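Local coordinates for uncharacterized protein (Bacteroides caccae, PDB 4L7A), which is of unknown function but probably acts as a zinc-dependent metallopeptidase of the MA clan, at residues 35-40 with 72-77; 91-96 with 115-120; 158-163 with 233-238; 185-190 with 227-232. All coordinates share one frame; numbering follows the deposited sequence. Where two conformers were deposited one is given.

Interaction 1. Residues 35-40 with 72-77; sequences YNIDFK and CWLEAY
Two similar first torsions bring Y35 and L74 together: in each, CG lies opposite the residue's own carbonyl carbon (chi1 -50° in Y35, -74° in L74), which sends the phenol ring out to the helix and the leucine fork out to meet it. Methyl CD2 of L74 stands over the middle of the ring, 3.9 Å from the Y35 centroid and only 5° off the ring normal, a well-centred CH-pi contact. The other branch reaches the rim, with L74 CD1 3.8 Å from Y35 CE2. L74 CD2 is met tip to tip by I37 CD1, 3.8 Å away, so one methyl serves both residues. I37 CD1 also approaches W73 CH2 at 4.0 Å, coming obliquely to the indole. No hydrogen bond joins the two segments; the Y35 hydroxyl passes beside L74 CB and bonds to D78, which holds the far end of the ring. The contact is thus a buried apolar seam. It links the end of helix 17-35 and the turn into strand 38-40 to helix 59-81, with T86 of helix 83-88 touching both Y35 and L74, I94 of strand 93-98 touching both I37 and W73, and F146 of helix 131-153 stacked on W73.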
loop_
_atom_site.group_PDB
_atom_site.type_symbol
_atom_site.label_atom_id
_atom_site.label_comp_id
_atom_site.label_asym_id
_atom_site.label_seq_id
_atom_site.Cartn_x
_atom_site.Cartn_y
_atom_site.Cartn_z
ATOM N N TYR A 35 -13.640 6.019 -8.576
ATOM C CA TYR A 35 -13.146 4.710 -8.113
ATOM C C TYR A 35 -14.096 3.885 -7.259
ATOM O O TYR A 35 -13.770 2.764 -6.870
ATOM C CB TYR A 35 -11.878 4.945 -7.282
ATOM C CG TYR A 35 -10.858 5.815 -7.938
ATOM C CD1 TYR A 35 -10.172 5.370 -9.065
ATOM C CD2 TYR A 35 -10.544 7.043 -7.437
ATOM C CE1 TYR A 35 -9.250 6.120 -9.659
ATOM C CE2 TYR A 35 -9.567 7.823 -8.024
ATOM C CZ TYR A 35 -8.959 7.361 -9.145
ATOM O OH TYR A 35 -7.994 8.094 -9.735
ATOM N N ASN A 36 -15.246 4.450 -6.924
ATOM C CA ASN A 36 -16.205 3.802 -6.008
ATOM C C ASN A 36 -15.561 3.451 -4.660
ATOM O O ASN A 36 -15.771 2.397 -4.113
ATOM C CB ASN A 36 -16.853 2.562 -6.650
ATOM C CG ASN A 36 -17.518 2.879 -7.971
ATOM O OD1 ASN A 36 -17.458 2.104 -8.909
ATOM N ND2 ASN A 36 -18.134 4.031 -8.056
ATOM N N ILE A 37 -14.764 4.356 -4.131
ATOM C CA ILE A 37 -14.144 4.179 -2.824
ATOM C C ILE A 37 -14.809 5.108 -1.843
ATOM O O ILE A 37 -14.930 6.291 -2.069
ATOM C CB ILE A 37 -12.627 4.467 -2.835
ATOM C CG1 ILE A 37 -11.899 3.487 -3.747
ATOM C CG2 ILE A 37 -12.082 4.378 -1.445
ATOM C CD1 ILE A 37 -10.458 3.889 -4.075
ATOM N N ASP A 38 -15.196 4.576 -0.709
ATOM C CA ASP A 38 -15.771 5.402 0.330
ATOM C C ASP A 38 -14.638 5.748 1.270
ATOM O O ASP A 38 -14.155 4.897 2.035
ATOM C CB ASP A 38 -16.918 4.602 0.960
ATOM C CG ASP A 38 -17.701 5.362 2.011
ATOM O OD1 ASP A 38 -17.574 6.604 2.154
ATOM O OD2 ASP A 38 -18.448 4.672 2.732
ATOM N N PHE A 39 -14.205 6.995 1.260
ATOM C CA PHE A 39 -13.136 7.464 2.160
ATOM C C PHE A 39 -13.714 8.175 3.378
ATOM O O PHE A 39 -14.279 9.238 3.253
ATOM C CB PHE A 39 -12.249 8.403 1.363
ATOM C CG PHE A 39 -10.949 8.823 2.033
ATOM C CD1 PHE A 39 -10.930 9.733 3.072
ATOM C CD2 PHE A 39 -9.709 8.413 1.506
ATOM C CE1 PHE A 39 -9.745 10.163 3.600
ATOM C CE2 PHE A 39 -8.501 8.847 2.048
ATOM C CZ PHE A 39 -8.535 9.711 3.118
ATOM N N LYS A 40 -13.551 7.611 4.567
ATOM C CA LYS A 40 -14.204 8.157 5.757
ATOM C C LYS A 40 -13.201 8.783 6.728
ATOM O O LYS A 40 -12.171 8.180 7.053
ATOM C CB LYS A 40 -14.986 7.068 6.471
ATOM C CG LYS A 40 -16.043 6.392 5.626
ATOM C CD LYS A 40 -17.030 5.675 6.509
ATOM C CE LYS A 40 -17.999 4.830 5.710
ATOM N NZ LYS A 40 -18.845 4.054 6.641
ATOM N N CYS A 72 -0.243 9.324 -5.041
ATOM C CA CYS A 72 0.854 8.339 -5.000
ATOM C C CYS A 72 0.470 6.883 -5.283
ATOM O O CYS A 72 1.347 6.043 -5.584
ATOM C CB CYS A 72 1.534 8.418 -3.662
ATOM S SG CYS A 72 2.303 10.014 -3.382
ATOM N N TRP A 73 -0.808 6.583 -5.207
ATOM C CA TRP A 73 -1.328 5.250 -5.535
ATOM C C TRP A 73 -2.372 5.354 -6.654
ATOM O O TRP A 73 -2.105 4.919 -7.793
ATOM C CB TRP A 73 -1.786 4.469 -4.292
ATOM C CG TRP A 73 -2.898 3.540 -4.569
ATOM C CD1 TRP A 73 -2.965 2.577 -5.535
ATOM C CD2 TRP A 73 -4.142 3.544 -3.915
ATOM N NE1 TRP A 73 -4.227 2.010 -5.539
ATOM C CE2 TRP A 73 -4.945 2.581 -4.517
ATOM C CE3 TRP A 73 -4.648 4.246 -2.822
ATOM C CZ2 TRP A 73 -6.242 2.293 -4.049
ATOM C CZ3 TRP A 73 -5.978 3.994 -2.409
ATOM C CH2 TRP A 73 -6.732 3.034 -3.036
ATOM N N LEU A 74 -3.512 6.000 -6.384
ATOM C CA LEU A 74 -4.632 5.942 -7.313
ATOM C C LEU A 74 -4.276 6.534 -8.671
ATOM O O LEU A 74 -4.463 5.887 -9.664
ATOM C CB LEU A 74 -5.843 6.647 -6.757
ATOM C CG LEU A 74 -6.597 5.938 -5.648
ATOM C CD1 LEU A 74 -7.540 6.908 -4.970
ATOM C CD2 LEU A 74 -7.386 4.778 -6.172
ATOM N N GLU A 75 -3.642 7.699 -8.684
ATOM C CA GLU A 75 -3.194 8.300 -9.918
ATOM C C GLU A 75 -2.025 7.596 -10.589
ATOM O O GLU A 75 -1.863 7.725 -11.810
ATOM C CB GLU A 75 -2.890 9.785 -9.754
ATOM C CG GLU A 75 -4.160 10.639 -9.667
ATOM C CD GLU A 75 -3.812 12.123 -9.527
ATOM O OE1 GLU A 75 -2.864 12.617 -10.170
ATOM O OE2 GLU A 75 -4.442 12.787 -8.734
ATOM N N ALA A 76 -1.241 6.838 -9.821
ATOM C CA ALA A 76 -0.114 6.118 -10.392
ATOM C C ALA A 76 -0.592 4.918 -11.183
ATOM O O ALA A 76 -0.172 4.627 -12.312
ATOM C CB ALA A 76 0.865 5.697 -9.273
ATOM N N TYR A 77 -1.473 4.197 -10.554
ATOM C CA TYR A 77 -2.148 3.086 -11.178
ATOM C C TYR A 77 -2.914 3.565 -12.416
ATOM O O TYR A 77 -2.839 2.905 -13.452
ATOM C CB TYR A 77 -3.076 2.403 -10.184
ATOM C CG TYR A 77 -2.422 1.448 -9.180
ATOM C CD1 TYR A 77 -1.097 1.583 -8.775
ATOM C CD2 TYR A 77 -3.177 0.398 -8.603
ATOM C CE1 TYR A 77 -0.509 0.672 -7.832
ATOM C CE2 TYR A 77 -2.644 -0.459 -7.674
ATOM C CZ TYR A 77 -1.302 -0.333 -7.294
ATOM O OH TYR A 77 -0.813 -1.225 -6.413
#

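Interaction 2. Residues 91-96 with 115-120; sequences PKVIHL and GLKVTL
The H95 imidazole carries K117 over one face: CD of the lysine is 4.2 Å from the ring centroid, 21° off the normal and displaced toward the CE1 rim, while T119 OG1 approaches the ring obliquely. These residues sit on two neighbouring parallel strands, 93-98 and 115-122, at the heart of a four-stranded mixed sheet, and the axes of 93-96 and 115-120 cross at only -17°. K117 reaches the ring because its chain is extended up to CD and then turns (chi3 89°), taking NZ off to the side. H95 and K117, with V93 and T119, make one surface of the sheet. Without its imidazole, as with an alanine here, the K117 methylenes would probably lose the flat surface they rest on and be free to turn. On the other surface L96 CD2 packs 3.9 Å from L120 CB, beside I94 and V118, and helices 59-81 and 131-153 lie against this side. The latter helix carries the HEFAH sequence, the HExxH signature of clan MA, and L116 touches its E145. The strands are joined by regular parallel bonding: V118 N to V93 O, H95 N to V118 O and L120 N to H95 O. At the 91-93 end the regular pattern gives way to a shared acceptor. L116 O accepts two donors in its carbonyl plane, K92 N at 2.7 Å but bent at the hydrogen, and V93 N, longer at 3.3 Å but straighter.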
loop_
_atom_site.group_PDB
_atom_site.type_symbol
_atom_site.label_atom_id
_atom_site.label_comp_id
_atom_site.label_asym_id
_atom_site.label_seq_id
_atom_site.Cartn_x
_atom_site.Cartn_y
_atom_site.Cartn_z
ATOM N N PRO A 91 -9.704 -0.873 -2.760
ATOM C CA PRO A 91 -10.504 -1.290 -1.644
ATOM C C PRO A 91 -11.898 -0.670 -1.806
ATOM O O PRO A 91 -12.062 0.274 -2.546
ATOM C CB PRO A 91 -9.796 -0.637 -0.451
ATOM C CG PRO A 91 -9.246 0.619 -0.992
ATOM C CD PRO A 91 -8.925 0.349 -2.481
ATOM N N LYS A 92 -12.875 -1.145 -1.061
ATOM C CA LYS A 92 -14.200 -0.463 -0.997
ATOM C C LYS A 92 -14.251 0.720 -0.036
ATOM O O LYS A 92 -15.024 1.668 -0.219
ATOM C CB LYS A 92 -15.318 -1.438 -0.577
ATOM C CG LYS A 92 -15.433 -2.727 -1.420
ATOM C CD LYS A 92 -15.922 -2.489 -2.864
ATOM C CE LYS A 92 -15.069 -3.279 -3.917
ATOM N NZ LYS A 92 -14.835 -2.391 -5.102
ATOM N N VAL A 93 -13.484 0.639 1.046
ATOM C CA VAL A 93 -13.540 1.651 2.102
ATOM C C VAL A 93 -12.153 1.931 2.670
ATOM O O VAL A 93 -11.344 0.995 2.839
ATOM C CB VAL A 93 -14.487 1.175 3.242
ATOM C CG1 VAL A 93 -14.445 2.147 4.418
ATOM C CG2 VAL A 93 -15.913 1.067 2.755
ATOM N N ILE A 94 -11.859 3.212 2.878
ATOM C CA ILE A 94 -10.654 3.680 3.558
ATOM C C ILE A 94 -11.142 4.479 4.781
ATOM O O ILE A 94 -12.072 5.293 4.633
ATOM C CB ILE A 94 -9.768 4.502 2.640
ATOM C CG1 ILE A 94 -9.227 3.650 1.502
ATOM C CG2 ILE A 94 -8.565 5.014 3.389
ATOM C CD1 ILE A 94 -8.666 4.448 0.347
ATOM N N HIS A 95 -10.660 4.154 5.995
ATOM C CA HIS A 95 -11.038 4.928 7.202
ATOM C C HIS A 95 -9.783 5.558 7.702
ATOM O O HIS A 95 -8.771 4.889 7.739
ATOM C CB HIS A 95 -11.486 4.031 8.342
ATOM C CG HIS A 95 -12.856 3.477 8.178
ATOM N ND1 HIS A 95 -13.453 2.693 9.145
ATOM C CD2 HIS A 95 -13.777 3.633 7.201
ATOM C CE1 HIS A 95 -14.679 2.365 8.761
ATOM N NE2 HIS A 95 -14.899 2.928 7.584
ATOM N N LEU A 96 -9.835 6.806 8.097
ATOM C CA LEU A 96 -8.734 7.424 8.821
ATOM C C LEU A 96 -9.160 7.512 10.267
ATOM O O LEU A 96 -10.286 7.945 10.566
ATOM C CB LEU A 96 -8.430 8.822 8.318
ATOM C CG LEU A 96 -8.145 8.997 6.858
ATOM C CD1 LEU A 96 -7.612 10.396 6.617
ATOM C CD2 LEU A 96 -7.117 7.975 6.403
ATOM N N GLY A 115 -15.797 -6.273 -0.286
ATOM C CA GLY A 115 -14.368 -6.254 -0.594
ATOM C C GLY A 115 -13.574 -5.747 0.594
ATOM O O GLY A 115 -13.985 -5.918 1.736
ATOM N N LEU A 116 -12.481 -5.041 0.294
ATOM C CA LEU A 116 -11.497 -4.661 1.278
ATOM C C LEU A 116 -11.773 -3.320 1.957
ATOM O O LEU A 116 -12.123 -2.319 1.293
ATOM C CB LEU A 116 -10.119 -4.580 0.615
ATOM C CG LEU A 116 -8.911 -4.200 1.448
ATOM C CD1 LEU A 116 -8.592 -5.258 2.462
ATOM C CD2 LEU A 116 -7.779 -4.018 0.527
ATOM N N LYS A 117 -11.617 -3.323 3.293
ATOM C CA LYS A 117 -11.524 -2.118 4.063
ATOM C C LYS A 117 -10.088 -1.903 4.589
ATOM O O LYS A 117 -9.482 -2.821 5.097
ATOM C CB LYS A 117 -12.493 -2.192 5.210
ATOM C CG LYS A 117 -12.433 -0.972 6.117
ATOM C CD LYS A 117 -13.525 -0.991 7.160
ATOM C CE LYS A 117 -13.068 -1.723 8.399
ATOM N NZ LYS A 117 -14.236 -2.319 9.159
ATOM N N VAL A 118 -9.537 -0.715 4.383
ATOM C CA VAL A 118 -8.205 -0.312 4.899
ATOM C C VAL A 118 -8.420 0.836 5.892
ATOM O O VAL A 118 -9.075 1.824 5.569
ATOM C CB VAL A 118 -7.268 0.161 3.786
ATOM C CG1 VAL A 118 -5.850 0.485 4.319
ATOM C CG2 VAL A 118 -7.051 -0.883 2.725
ATOM N N THR A 119 -7.860 0.708 7.074
ATOM C CA THR A 119 -7.896 1.743 8.045
ATOM C C THR A 119 -6.496 2.237 8.247
ATOM O O THR A 119 -5.600 1.442 8.437
ATOM C CB THR A 119 -8.415 1.211 9.380
ATOM O OG1 THR A 119 -9.759 0.765 9.192
ATOM C CG2 THR A 119 -8.390 2.286 10.443
ATOM N N LEU A 120 -6.302 3.543 8.188
ATOM C CA LEU A 120 -5.030 4.118 8.419
ATOM C C LEU A 120 -5.083 4.940 9.707
ATOM O O LEU A 120 -5.951 5.804 9.863
ATOM C CB LEU A 120 -4.649 5.025 7.279
ATOM C CG LEU A 120 -4.750 4.472 5.863
ATOM C CD1 LEU A 120 -4.387 5.537 4.890
ATOM C CD2 LEU A 120 -3.794 3.299 5.740
#

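Interaction 3. Residues 158-163 with 233-238; sequences VDYDKI and LAMVKK
M235 and Y160 form a Met-aromatic contact between the long helix 211-244 and the short, weakly bonded helix near 160-163. M235 is a selenomethionine, and its selenium lies at the edge of the phenol ring, 5.4 Å from the centroid and 75° off the normal, so it meets the rim and not the pi face. The close part of the packing is here: SE of M235 is 3.9 Å from CB of Y160 and 3.7 Å from its backbone N, which sets the selenium against the backbone of Y160. With CG opposite the backbone N (chi1 -172°), the tyrosine ring extends from this helix toward the long one, and CE2 of Y160 comes within 4.1 Å of V236 CG2. Its hydroxyl bonds to D198, and I199 and V202 of helix 195-208 also touch the side chain, so the ring is held between two helices. The other flank is looser. D159, an exposed residue, comes no nearer to the selenium than its backbone C, 4.2 Å from M235 SE. There K162 NZ makes a long ion pair with D159 OD1, within the short segment and not across the contact. No hydrogen bond crosses between the segments. The M235 chain turns about its CG-SE bond (chi3 -66°), leaving its terminal CE tip to tip with I163 CD1, 4.1 Å away.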
loop_
_atom_site.group_PDB
_atom_site.type_symbol
_atom_site.label_atom_id
_atom_site.label_comp_id
_atom_site.label_asym_id
_atom_site.label_seq_id
_atom_site.Cartn_x
_atom_site.Cartn_y
_atom_site.Cartn_z
ATOM N N VAL A 158 0.759 -20.929 -11.692
ATOM C CA VAL A 158 0.956 -21.937 -10.674
ATOM C C VAL A 158 2.419 -22.270 -10.507
ATOM O O VAL A 158 2.833 -22.657 -9.424
ATOM C CB VAL A 158 0.165 -23.252 -10.964
ATOM C CG1 VAL A 158 -1.318 -22.961 -10.979
ATOM C CG2 VAL A 158 0.585 -23.906 -12.284
ATOM N N ASP A 159 3.203 -22.127 -11.562
ATOM C CA ASP A 159 4.646 -22.388 -11.433
ATOM C C ASP A 159 5.390 -21.487 -10.424
ATOM O O ASP A 159 6.453 -21.867 -9.975
ATOM C CB ASP A 159 5.332 -22.312 -12.795
ATOM C CG ASP A 159 5.050 -23.532 -13.692
ATOM O OD1 ASP A 159 4.485 -24.575 -13.256
ATOM O OD2 ASP A 159 5.437 -23.428 -14.858
ATOM N N TYR A 160 4.831 -20.337 -10.035
ATOM C CA TYR A 160 5.469 -19.457 -9.048
ATOM C C TYR A 160 5.664 -20.217 -7.771
ATOM O O TYR A 160 6.722 -20.101 -7.118
ATOM C CB TYR A 160 4.622 -18.194 -8.759
ATOM C CG TYR A 160 5.298 -17.178 -7.908
ATOM C CD1 TYR A 160 5.297 -17.292 -6.531
ATOM C CD2 TYR A 160 5.936 -16.079 -8.473
ATOM C CE1 TYR A 160 5.952 -16.343 -5.753
ATOM C CE2 TYR A 160 6.548 -15.135 -7.725
ATOM C CZ TYR A 160 6.573 -15.265 -6.375
ATOM O OH TYR A 160 7.212 -14.310 -5.638
ATOM N N ASP A 161 4.641 -20.978 -7.412
ATOM C CA ASP A 161 4.625 -21.712 -6.175
ATOM C C ASP A 161 5.741 -22.711 -6.072
ATOM O O ASP A 161 6.165 -23.026 -4.971
ATOM C CB ASP A 161 3.313 -22.461 -6.042
ATOM C CG ASP A 161 2.121 -21.537 -5.856
ATOM O OD1 ASP A 161 2.226 -20.312 -5.932
ATOM O OD2 ASP A 161 1.015 -22.027 -5.656
ATOM N N LYS A 162 6.222 -23.229 -7.191
ATOM C CA LYS A 162 7.269 -24.240 -7.128
ATOM C C LYS A 162 8.642 -23.664 -6.860
ATOM O O LYS A 162 9.522 -24.380 -6.365
ATOM C CB LYS A 162 7.405 -24.989 -8.458
ATOM C CG LYS A 162 6.201 -25.753 -8.849
ATOM C CD LYS A 162 6.481 -26.398 -10.190
ATOM C CE LYS A 162 5.297 -27.180 -10.687
ATOM N NZ LYS A 162 5.715 -27.837 -11.965
ATOM N N ILE A 163 8.844 -22.400 -7.229
ATOM C CA ILE A 163 10.183 -21.826 -7.205
ATOM C C ILE A 163 10.861 -22.033 -5.832
ATOM O O ILE A 163 11.979 -22.515 -5.766
ATOM C CB ILE A 163 10.185 -20.353 -7.596
ATOM C CG1 ILE A 163 9.801 -20.229 -9.072
ATOM C CG2 ILE A 163 11.569 -19.750 -7.424
ATOM C CD1 ILE A 163 9.391 -18.861 -9.478
ATOM N N LEU A 233 10.643 -12.113 -9.798
ATOM C CA LEU A 233 10.321 -10.785 -10.335
ATOM C C LEU A 233 10.015 -10.813 -11.814
ATOM O O LEU A 233 9.116 -10.097 -12.264
ATOM C CB LEU A 233 11.431 -9.794 -10.028
ATOM C CG LEU A 233 11.288 -8.399 -10.615
ATOM C CD1 LEU A 233 10.147 -7.629 -9.977
ATOM C CD2 LEU A 233 12.606 -7.611 -10.436
ATOM N N ALA A 234 10.743 -11.626 -12.590
ATOM C CA ALA A 234 10.460 -11.689 -14.008
ATOM C C ALA A 234 9.054 -12.256 -14.216
ATOM O O ALA A 234 8.276 -11.787 -15.070
ATOM C CB ALA A 234 11.464 -12.518 -14.713
HETATM N N MSE A 235 8.714 -13.260 -13.426
HETATM C CA MSE A 235 7.406 -13.890 -13.541
HETATM C C MSE A 235 6.261 -12.927 -13.165
HETATM O O MSE A 235 5.230 -12.864 -13.839
HETATM C CB MSE A 235 7.352 -15.132 -12.676
HETATM C CG MSE A 235 6.123 -15.986 -13.024
HETATM SE SE MSE A 235 6.220 -17.791 -12.254
HETATM C CE MSE A 235 7.720 -18.491 -13.224
ATOM N N VAL A 236 6.462 -12.154 -12.105
ATOM C CA VAL A 236 5.507 -11.092 -11.731
ATOM C C VAL A 236 5.360 -10.028 -12.846
ATOM O O VAL A 236 4.247 -9.664 -13.206
ATOM C CB VAL A 236 5.911 -10.392 -10.406
ATOM C CG1 VAL A 236 4.971 -9.218 -10.067
ATOM C CG2 VAL A 236 5.854 -11.394 -9.274
ATOM N N LYS A 237 6.478 -9.516 -13.349
ATOM C CA LYS A 237 6.426 -8.593 -14.459
ATOM C C LYS A 237 5.580 -9.172 -15.609
ATOM O O LYS A 237 4.738 -8.479 -16.176
ATOM C CB LYS A 237 7.812 -8.269 -14.934
ATOM C CG LYS A 237 8.525 -7.273 -14.064
ATOM C CD LYS A 237 9.961 -7.009 -14.626
ATOM C CE LYS A 237 10.641 -5.904 -13.791
ATOM N NZ LYS A 237 12.141 -5.971 -13.947
ATOM N N LYS A 238 5.825 -10.435 -15.951
ATOM C CA LYS A 238 5.131 -11.092 -17.040
ATOM C C LYS A 238 3.639 -11.236 -16.752
ATOM O O LYS A 238 2.824 -10.991 -17.609
ATOM C CB LYS A 238 5.775 -12.451 -17.321
ATOM C CG LYS A 238 5.089 -13.247 -18.460
ATOM C CD LYS A 238 5.898 -14.487 -18.890
ATOM C CE LYS A 238 5.026 -15.495 -19.660
ATOM N NZ LYS A 238 4.461 -14.931 -20.925
#

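Interaction 4. Residues 185-190 with 227-232; sequences GFVTPY and PIIDQK
This is a glycine-to-helix contact secured by a buried lysine, and it fixes the loop between helices 178-181 and 195-208 against helix 211-244. G185, at positive phi, is the C-prime residue of a Schellman motif that ends the preceding helical turns. Its CA lies 3.7 Å from I228 CG2 and equally 3.7 Å from I229 CG1, so the loop backbone rests directly on two isoleucines; a beta carbon here would fall about 2.2 Å from I228 CG2. Farther along, V187 CG1 meets I229 CG2 at 4.1 Å. The polar element is K232, extended beyond CG, whose NZ donates to G185 O at 2.8 Å; the ammonium sits 50° out of the carbonyl plane, away from the in-plane lone pairs. The same NZ is 3.6 Å from F186 CD1, approaching that ring obliquely. NZ also forms a salt bridge with D198 and a hydrogen bond with S164, so three polar groups grip one buried ammonium. A methionine in place of K232 would probably leave G185 O without this donor and D198 without its charged partner. The threefold coordination is likely to favour the charged form of the lysine and ties the loop, helix 195-208 and helix 211-244 to a single point.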
loop_
_atom_site.group_PDB
_atom_site.type_symbol
_atom_site.label_atom_id
_atom_site.label_comp_id
_atom_site.label_asym_id
_atom_site.label_seq_id
_atom_site.Cartn_x
_atom_site.Cartn_y
_atom_site.Cartn_z
ATOM N N GLY A 185 15.570 -16.628 -1.513
ATOM C CA GLY A 185 14.745 -16.005 -2.535
ATOM C C GLY A 185 13.501 -15.312 -2.004
ATOM O O GLY A 185 12.526 -15.136 -2.715
ATOM N N PHE A 186 13.511 -14.943 -0.731
ATOM C CA PHE A 186 12.375 -14.233 -0.121
ATOM C C PHE A 186 12.773 -12.796 0.139
ATOM O O PHE A 186 13.808 -12.544 0.812
ATOM C CB PHE A 186 11.989 -14.896 1.210
ATOM C CG PHE A 186 11.479 -16.319 1.056
ATOM C CD1 PHE A 186 10.484 -16.617 0.123
ATOM C CD2 PHE A 186 11.994 -17.337 1.808
ATOM C CE1 PHE A 186 10.025 -17.892 -0.032
ATOM C CE2 PHE A 186 11.529 -18.624 1.648
ATOM C CZ PHE A 186 10.575 -18.907 0.714
ATOM N N VAL A 187 11.971 -11.855 -0.379
ATOM C CA VAL A 187 12.253 -10.443 -0.205
ATOM C C VAL A 187 12.032 -9.896 1.201
ATOM O O VAL A 187 12.584 -8.863 1.538
ATOM C CB VAL A 187 11.511 -9.541 -1.230
ATOM C CG1 VAL A 187 12.070 -9.767 -2.650
ATOM C CG2 VAL A 187 9.967 -9.750 -1.212
ATOM N N THR A 188 11.234 -10.580 2.008
ATOM C CA THR A 188 10.983 -10.239 3.395
ATOM C C THR A 188 10.697 -11.526 4.142
ATOM O O THR A 188 10.384 -12.543 3.537
ATOM C CB THR A 188 9.689 -9.368 3.551
ATOM O OG1 THR A 188 8.544 -10.053 3.021
ATOM C CG2 THR A 188 9.837 -8.068 2.896
ATOM N N PRO A 189 10.740 -11.497 5.463
ATOM C CA PRO A 189 10.319 -12.697 6.228
ATOM C C PRO A 189 8.929 -13.151 5.891
ATOM O O PRO A 189 8.702 -14.349 5.709
ATOM C CB PRO A 189 10.357 -12.206 7.675
ATOM C CG PRO A 189 11.504 -11.217 7.665
ATOM C CD PRO A 189 11.369 -10.488 6.326
ATOM N N TYR A 190 7.990 -12.207 5.781
ATOM C CA TYR A 190 6.596 -12.534 5.444
ATOM C C TYR A 190 6.408 -13.192 4.081
ATOM O O TYR A 190 5.541 -14.050 3.908
ATOM C CB TYR A 190 5.744 -11.256 5.522
ATOM C CG TYR A 190 4.281 -11.498 5.511
ATOM C CD1 TYR A 190 3.704 -12.390 6.372
ATOM C CD2 TYR A 190 3.456 -10.763 4.728
ATOM C CE1 TYR A 190 2.342 -12.585 6.383
ATOM C CE2 TYR A 190 2.072 -10.972 4.732
ATOM C CZ TYR A 190 1.542 -11.839 5.548
ATOM O OH TYR A 190 0.170 -12.013 5.566
ATOM N N PRO A 227 19.446 -15.060 -8.061
ATOM C CA PRO A 227 18.743 -15.649 -9.196
ATOM C C PRO A 227 17.302 -16.057 -8.871
ATOM O O PRO A 227 16.469 -16.048 -9.778
ATOM C CB PRO A 227 19.563 -16.910 -9.512
ATOM C CG PRO A 227 20.833 -16.756 -8.821
ATOM C CD PRO A 227 20.607 -15.871 -7.657
ATOM N N ILE A 228 17.032 -16.470 -7.621
ATOM C CA ILE A 228 15.697 -16.851 -7.244
ATOM C C ILE A 228 14.734 -15.617 -7.224
ATOM O O ILE A 228 13.619 -15.673 -7.759
ATOM C CB ILE A 228 15.686 -17.586 -5.918
ATOM C CG1 ILE A 228 16.496 -18.890 -6.013
ATOM C CG2 ILE A 228 14.278 -17.970 -5.593
ATOM C CD1 ILE A 228 16.895 -19.485 -4.646
ATOM N N ILE A 229 15.199 -14.521 -6.639
ATOM C CA ILE A 229 14.456 -13.280 -6.642
ATOM C C ILE A 229 14.275 -12.765 -8.076
ATOM O O ILE A 229 13.156 -12.344 -8.441
ATOM C CB ILE A 229 15.069 -12.254 -5.758
ATOM C CG1 ILE A 229 14.973 -12.727 -4.320
ATOM C CG2 ILE A 229 14.318 -10.916 -5.858
ATOM C CD1 ILE A 229 15.780 -11.919 -3.352
ATOM N N ASP A 230 15.338 -12.838 -8.884
ATOM C CA ASP A 230 15.250 -12.449 -10.278
ATOM C C ASP A 230 14.159 -13.242 -11.026
ATOM O O ASP A 230 13.350 -12.674 -11.742
ATOM C CB ASP A 230 16.607 -12.627 -10.980
ATOM C CG ASP A 230 17.640 -11.560 -10.535
ATOM O OD1 ASP A 230 17.214 -10.429 -10.193
ATOM O OD2 ASP A 230 18.859 -11.854 -10.558
ATOM N N GLN A 231 14.108 -14.542 -10.806
ATOM C CA GLN A 231 13.118 -15.370 -11.481
ATOM C C GLN A 231 11.671 -15.004 -11.064
ATOM O O GLN A 231 10.771 -14.908 -11.915
ATOM C CB GLN A 231 13.415 -16.832 -11.168
ATOM C CG GLN A 231 12.442 -17.770 -11.794
ATOM C CD GLN A 231 12.744 -19.205 -11.432
ATOM O OE1 GLN A 231 13.695 -19.497 -10.734
ATOM N NE2 GLN A 231 11.945 -20.102 -11.938
ATOM N N LYS A 232 11.459 -14.812 -9.758
ATOM C CA LYS A 232 10.162 -14.397 -9.233
ATOM C C LYS A 232 9.719 -13.065 -9.798
ATOM O O LYS A 232 8.563 -12.897 -10.279
ATOM C CB LYS A 232 10.212 -14.314 -7.688
ATOM C CG LYS A 232 10.309 -15.679 -7.061
ATOM C CD LYS A 232 10.422 -15.606 -5.534
ATOM C CE LYS A 232 10.347 -16.965 -4.936
ATOM N NZ LYS A 232 10.551 -16.939 -3.419
#

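The four contacts form two pairs. Interactions 1 and 2 have centres 10 Å apart and share the sheet: K40 N lies 2.8 Å from I94 O, and W73 CH2 packs 3.5 Å from P91 CD. Interactions 3 and 4, also 10 Å between centres, share helix 211-244; Y160 OH lies 3.5 Å from K232 CD, and both side chains end on D198. In sequence, interaction 4 is nested inside the loop closed by interaction 3. The pairs lie 28 to 29 Å apart between centres. Helix 131-153, with its HEFAH sequence and the probable zinc site, touches the first pair through W73, Y77, P91 and L116.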